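Local coordinates for CdiA-CT toxin, Conserved domain protein (Yersinia pseudotuberculosis serotype O:3, PDB 4ZQU) that acts as the toxin domain of a contact-dependent growth inhibition system, probably as a PDDEXK-type nuclease, and is bound by the CdiI immunity protein, at residues Y26-R29 with A30-A33; A107-Y110 with G111-G115. All coordinates share one frame; numbering follows the deposited sequence.

Each contact is local, made within its own short run of consecutive residues; their centres are about 21 Å apart and they do not touch. Interaction 1 is the mostly buried turn that joins strand 26-27 at the edge of the mixed sheet to strand 33-39, and it lies against the CdiI chain. Interaction 2 is the end of helix 98-113, partly buried against helix 53-66 and strand 117-122, with E109, K112, N113 and Q114 exposed; CdiI does not touch it. The chemistry follows the setting: residues 26-33 are organised by an aspartate that collects amide N-H groups, whereas 107-115 relies on helical backbone bonds, supplemented by a surface ion pair and a CH-pi contact.

Interaction 1: residues Y26-R29 with A30-A33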
ATOM      1  N   TYR A  26       7.268   6.944  -2.105  1.00 28.62           N
ATOM      2  CA  TYR A  26       6.737   7.876  -1.118  1.00 28.42           C
ATOM      3  C   TYR A  26       5.234   8.056  -1.259  1.00 28.57           C
ATOM      4  O   TYR A  26       4.682   7.960  -2.354  1.00 30.16           O
ATOM      5  CB  TYR A  26       7.428   9.232  -1.233  1.00 28.55           C
ATOM      6  CG  TYR A  26       8.877   9.190  -0.839  1.00 28.52           C
ATOM      7  CD1 TYR A  26       9.259   9.356   0.484  1.00 28.12           C
ATOM      8  CD2 TYR A  26       9.867   8.973  -1.788  1.00 30.46           C
ATOM      9  CE1 TYR A  26      10.586   9.309   0.853  1.00 27.80           C
ATOM     10  CE2 TYR A  26      11.197   8.926  -1.428  1.00 32.65           C
ATOM     11  CZ  TYR A  26      11.550   9.093  -0.106  1.00 31.21           C
ATOM     12  OH  TYR A  26      12.874   9.050   0.259  1.00 33.24           O
ATOM     13  N   PHE A  27       4.580   8.327  -0.136  1.00 25.97           N
ATOM     14  CA  PHE A  27       3.149   8.568  -0.120  1.00 27.81           C
ATOM     15  C   PHE A  27       2.825   9.663   0.882  1.00 30.22           C
ATOM     16  O   PHE A  27       3.037   9.490   2.081  1.00 32.55           O
ATOM     17  CB  PHE A  27       2.392   7.284   0.227  1.00 29.69           C
ATOM     18  CG  PHE A  27       0.895   7.410   0.123  1.00 32.43           C
ATOM     19  CD1 PHE A  27       0.316   8.106  -0.919  1.00 33.58           C
ATOM     20  CD2 PHE A  27       0.070   6.830   1.069  1.00 33.20           C
ATOM     21  CE1 PHE A  27      -1.060   8.220  -1.020  1.00 33.89           C
ATOM     22  CE2 PHE A  27      -1.306   6.945   0.974  1.00 32.37           C
ATOM     23  CZ  PHE A  27      -1.868   7.639  -0.071  1.00 32.12           C
ATOM     24  N   ASP A  28       2.333  10.797   0.393  1.00 30.54           N
ATOM     25  CA  ASP A  28       1.878  11.859   1.282  1.00 29.63           C
ATOM     26  C   ASP A  28       0.631  11.365   2.002  1.00 26.93           C
ATOM     27  O   ASP A  28      -0.443  11.280   1.412  1.00 28.55           O
ATOM     28  CB  ASP A  28       1.599  13.149   0.505  1.00 30.97           C
ATOM     29  CG  ASP A  28       1.386  14.350   1.414  1.00 32.15           C
ATOM     30  OD1 ASP A  28       0.698  14.213   2.447  1.00 34.01           O
ATOM     31  OD2 ASP A  28       1.903  15.439   1.090  1.00 31.41           O
ATOM     32  N   ARG A  29       0.782  11.039   3.280  1.00 26.71           N
ATOM     33  CA  ARG A  29      -0.274  10.370   4.030  1.00 27.06           C
ATOM     34  C   ARG A  29      -1.499  11.250   4.238  1.00 27.34           C
ATOM     35  O   ARG A  29      -2.558  10.759   4.624  1.00 29.66           O
ATOM     36  CB  ARG A  29       0.256   9.899   5.385  1.00 26.85           C
ATOM     37  CG  ARG A  29       1.561   9.132   5.305  1.00 27.26           C
ATOM     38  CD  ARG A  29       1.475   7.938   4.365  1.00 25.74           C
ATOM     39  NE  ARG A  29       2.766   7.266   4.266  1.00 23.57           N
ATOM     40  CZ  ARG A  29       2.990   6.011   4.637  1.00 25.71           C
ATOM     41  NH1 ARG A  29       2.002   5.271   5.115  1.00 27.58           N
ATOM     42  NH2 ARG A  29       4.203   5.491   4.520  1.00 26.78           N
ATOM     43  N   ALA A  30      -1.358  12.546   3.978  1.00 26.46           N
ATOM     44  CA  ALA A  30      -2.464  13.476   4.167  1.00 26.84           C
ATOM     45  C   ALA A  30      -3.125  13.889   2.848  1.00 28.33           C
ATOM     46  O   ALA A  30      -4.352  13.924   2.755  1.00 29.85           O
ATOM     47  CB  ALA A  30      -1.990  14.702   4.921  1.00 27.31           C
ATOM     48  N   THR A  31      -2.324  14.198   1.832  1.00 28.63           N
ATOM     49  CA  THR A  31      -2.870  14.706   0.573  1.00 28.50           C
ATOM     50  C   THR A  31      -3.140  13.608  -0.457  1.00 28.66           C
ATOM     51  O   THR A  31      -4.021  13.755  -1.303  1.00 32.13           O
ATOM     52  CB  THR A  31      -1.938  15.752  -0.073  1.00 26.89           C
ATOM     53  OG1 THR A  31      -0.793  15.101  -0.638  1.00 27.90           O
ATOM     54  CG2 THR A  31      -1.493  16.779   0.953  1.00 24.68           C
ATOM     55  N   GLY A  32      -2.383  12.519  -0.397  1.00 25.02           N
ATOM     56  CA  GLY A  32      -2.607  11.402  -1.296  1.00 24.90           C
ATOM     57  C   GLY A  32      -1.728  11.424  -2.530  1.00 25.20           C
ATOM     58  O   GLY A  32      -1.918  10.637  -3.456  1.00 25.80           O
ATOM     59  N   ALA A  33      -0.764  12.337  -2.545  1.00 25.63           N
ATOM     60  CA  ALA A  33       0.197  12.415  -3.635  1.00 27.34           C
ATOM     61  C   ALA A  33       1.211  11.284  -3.526  1.00 29.54           C
ATOM     62  O   ALA A  33       1.884  11.154  -2.505  1.00 29.42           O
ATOM     63  CB  ALA A  33       0.897  13.758  -3.623  1.00 27.48           C
TER
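D28 OD1 is gripped by two successive amides of the turn. A30 N reaches it at 3.1 Å and uses the anti lone pair, while T31 N, also 3.1 Å from D28 OD1, comes in from above the carboxylate, 65° out of its plane. With D28 chi1 at -169°, CG lies anti to the backbone N and beside the carbonyl carbon, which points OD1 at the amides of A30 and T31. The carbonyl of the same residue accepts from further round the turn, D28 O lying 2.9 Å from G32 N. Together these bonds make an Asx motif at the tip of the β-hairpin between strand 26-27 and strand 33-39.

Where the two arms come together, D28 N gives A33 O a nearly straight bond of 3.0 Å (172° at the hydrogen). T31 leans its hydroxyl side against the D28 carboxylate, and its OG1 takes a weak bond from A33 N at 3.4 Å. F27 turns the edge of its ring to G32, CE1 lying 3.5 Å from G32 O, near the plane of the ring.

R69 of the CdiI chain forms a salt bridge with D28 OD1, and S29 of that chain is hydrogen-bonded to R29 NH1. One carboxylate oxygen therefore ties two amides of the turn and also meets an arginine of the immunity protein, so the shape of the turn and the interface with CdiI share the same atom.

Interaction 2: residues A107-Y110 with G111-G115; sequences AIEY and GKNQG
Q114 lays its side chain over one face of the Y110 ring. The contact is a CH-pi interaction made by the CG methylene, 3.7 Å from the centroid of the ring and 17° off its normal. Beyond CG the amide continues almost parallel to the ring, the two planes 11° apart, with Q114 CD 3.9 Å from Y110 CZ. The phenol is held at its far end as well: its OH is hydrogen-bonded to D63 on helix 53-66, and the ring packs on Y55, K59 and I62 of that helix.

Backbone bonds carry the spiral. G111 N donates to A107 O at 2.8 Å and K112 N to I108 O at 3.1 Å, both in the regular i to i+4 pattern. The next two are weak, N113 N to E109 O at 3.3 Å and Q114 N to Y110 O at 3.0 Å, as the helix runs out. G115, with positive phi, closes it in a Schellman motif. This is the point where helix 98-113 gives way to strand 117-122 in a β-α-β crossover from strand 85-92; I108 faces that last strand, on V118 and V120, while A107 meets I58 of helix 53-66.

The charged contact is on the exposed side. The E109 chain bends at chi2 (78°) and brings OE1 to K112 NZ, a salt bridge of 3.4 Å whose hydrogen bond is weak. Nearer the backbone, K112 CB sits 3.5 Å from I108 O, the same carbonyl that takes the lysine's amide.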
ATOM      1  N   ALA A 107       8.949  10.224 -22.940  1.00 32.93           N
ATOM      2  CA  ALA A 107       8.341   9.538 -21.811  1.00 33.15           C
ATOM      3  C   ALA A 107       7.638  10.531 -20.886  1.00 35.05           C
ATOM      4  O   ALA A 107       6.622  10.209 -20.271  1.00 35.87           O
ATOM      5  CB  ALA A 107       9.389   8.749 -21.049  1.00 31.61           C
ATOM      6  N   ILE A 108       8.189  11.737 -20.787  1.00 34.64           N
ATOM      7  CA  ILE A 108       7.571  12.803 -20.008  1.00 33.25           C
ATOM      8  C   ILE A 108       6.175  13.099 -20.534  1.00 37.73           C
ATOM      9  O   ILE A 108       5.214  13.210 -19.772  1.00 38.32           O
ATOM     10  CB  ILE A 108       8.409  14.092 -20.045  1.00 32.32           C
ATOM     11  CG1 ILE A 108       9.696  13.919 -19.236  1.00 32.52           C
ATOM     12  CG2 ILE A 108       7.607  15.271 -19.518  1.00 32.97           C
ATOM     13  CD1 ILE A 108      10.611  15.127 -19.286  1.00 26.25           C
ATOM     14  N   GLU A 109       6.071  13.217 -21.853  1.00 42.02           N
ATOM     15  CA  GLU A 109       4.804  13.551 -22.484  1.00 46.84           C
ATOM     16  C   GLU A 109       3.871  12.349 -22.486  1.00 44.12           C
ATOM     17  O   GLU A 109       2.658  12.500 -22.353  1.00 45.48           O
ATOM     18  CB  GLU A 109       5.029  14.058 -23.913  1.00 52.65           C
ATOM     19  CG  GLU A 109       3.784  14.637 -24.570  1.00 60.49           C
ATOM     20  CD  GLU A 109       3.480  16.040 -24.083  1.00 68.18           C
ATOM     21  OE1 GLU A 109       4.252  16.561 -23.250  1.00 69.95           O
ATOM     22  OE2 GLU A 109       2.475  16.627 -24.531  1.00 72.40           O
ATOM     23  N   TYR A 110       4.442  11.160 -22.640  1.00 40.50           N
ATOM     24  CA  TYR A 110       3.663   9.934 -22.530  1.00 41.52           C
ATOM     25  C   TYR A 110       3.013   9.835 -21.154  1.00 42.12           C
ATOM     26  O   TYR A 110       1.807   9.621 -21.044  1.00 44.60           O
ATOM     27  CB  TYR A 110       4.534   8.703 -22.785  1.00 40.66           C
ATOM     28  CG  TYR A 110       3.829   7.403 -22.474  1.00 42.31           C
ATOM     29  CD1 TYR A 110       2.912   6.860 -23.362  1.00 45.89           C
ATOM     30  CD2 TYR A 110       4.072   6.726 -21.285  1.00 41.01           C
ATOM     31  CE1 TYR A 110       2.258   5.674 -23.079  1.00 48.11           C
ATOM     32  CE2 TYR A 110       3.422   5.545 -20.991  1.00 43.00           C
ATOM     33  CZ  TYR A 110       2.520   5.021 -21.893  1.00 47.98           C
ATOM     34  OH  TYR A 110       1.875   3.841 -21.601  1.00 52.50           O
ATOM     35  N   GLY A 111       3.823   9.998 -20.112  1.00 39.85           N
ATOM     36  CA  GLY A 111       3.340   9.938 -18.746  1.00 38.88           C
ATOM     37  C   GLY A 111       2.254  10.956 -18.458  1.00 40.59           C
ATOM     38  O   GLY A 111       1.300  10.665 -17.738  1.00 44.04           O
ATOM     39  N   LYS A 112       2.391  12.152 -19.025  1.00 39.58           N
ATOM     40  CA  LYS A 112       1.464  13.246 -18.747  1.00 40.76           C
ATOM     41  C   LYS A 112       0.058  12.920 -19.243  1.00 43.68           C
ATOM     42  O   LYS A 112      -0.930  13.198 -18.564  1.00 45.10           O
ATOM     43  CB  LYS A 112       1.964  14.551 -19.376  1.00 42.48           C
ATOM     44  CG  LYS A 112       0.868  15.563 -19.705  1.00 47.93           C
ATOM     45  CD  LYS A 112       1.436  16.871 -20.261  1.00 51.24           C
ATOM     46  CE  LYS A 112       2.847  17.139 -19.754  1.00 51.88           C
ATOM     47  NZ  LYS A 112       3.486  18.289 -20.450  1.00 52.48           N
ATOM     48  N   ASN A 113      -0.022  12.317 -20.423  1.00 43.53           N
ATOM     49  CA  ASN A 113      -1.297  11.874 -20.965  1.00 47.16           C
ATOM     50  C   ASN A 113      -1.749  10.561 -20.329  1.00 47.72           C
ATOM     51  O   ASN A 113      -2.896  10.144 -20.488  1.00 48.90           O
ATOM     52  CB  ASN A 113      -1.207  11.734 -22.484  1.00 51.06           C
ATOM     53  CG  ASN A 113      -0.925  13.056 -23.176  1.00 54.38           C
ATOM     54  OD1 ASN A 113      -1.577  14.066 -22.901  1.00 56.98           O
ATOM     55  ND2 ASN A 113       0.045  13.055 -24.085  1.00 54.56           N
ATOM     56  N   GLN A 114      -0.835   9.916 -19.607  1.00 45.50           N
ATOM     57  CA  GLN A 114      -1.168   8.747 -18.797  1.00 44.01           C
ATOM     58  C   GLN A 114      -1.534   9.170 -17.379  1.00 42.46           C
ATOM     59  O   GLN A 114      -1.771   8.329 -16.512  1.00 42.71           O
ATOM     60  CB  GLN A 114      -0.005   7.755 -18.763  1.00 41.18           C
ATOM     61  CG  GLN A 114       0.290   7.101 -20.094  1.00 42.99           C
ATOM     62  CD  GLN A 114      -0.930   6.440 -20.693  1.00 50.07           C
ATOM     63  OE1 GLN A 114      -1.447   6.879 -21.720  1.00 52.79           O
ATOM     64  NE2 GLN A 114      -1.404   5.383 -20.048  1.00 52.71           N
ATOM     65  N   GLY A 115      -1.571  10.479 -17.149  1.00 41.85           N
ATOM     66  CA  GLY A 115      -1.950  11.025 -15.858  1.00 43.66           C
ATOM     67  C   GLY A 115      -0.833  10.976 -14.834  1.00 43.82           C
ATOM     68  O   GLY A 115      -1.084  11.004 -13.627  1.00 46.03           O
TER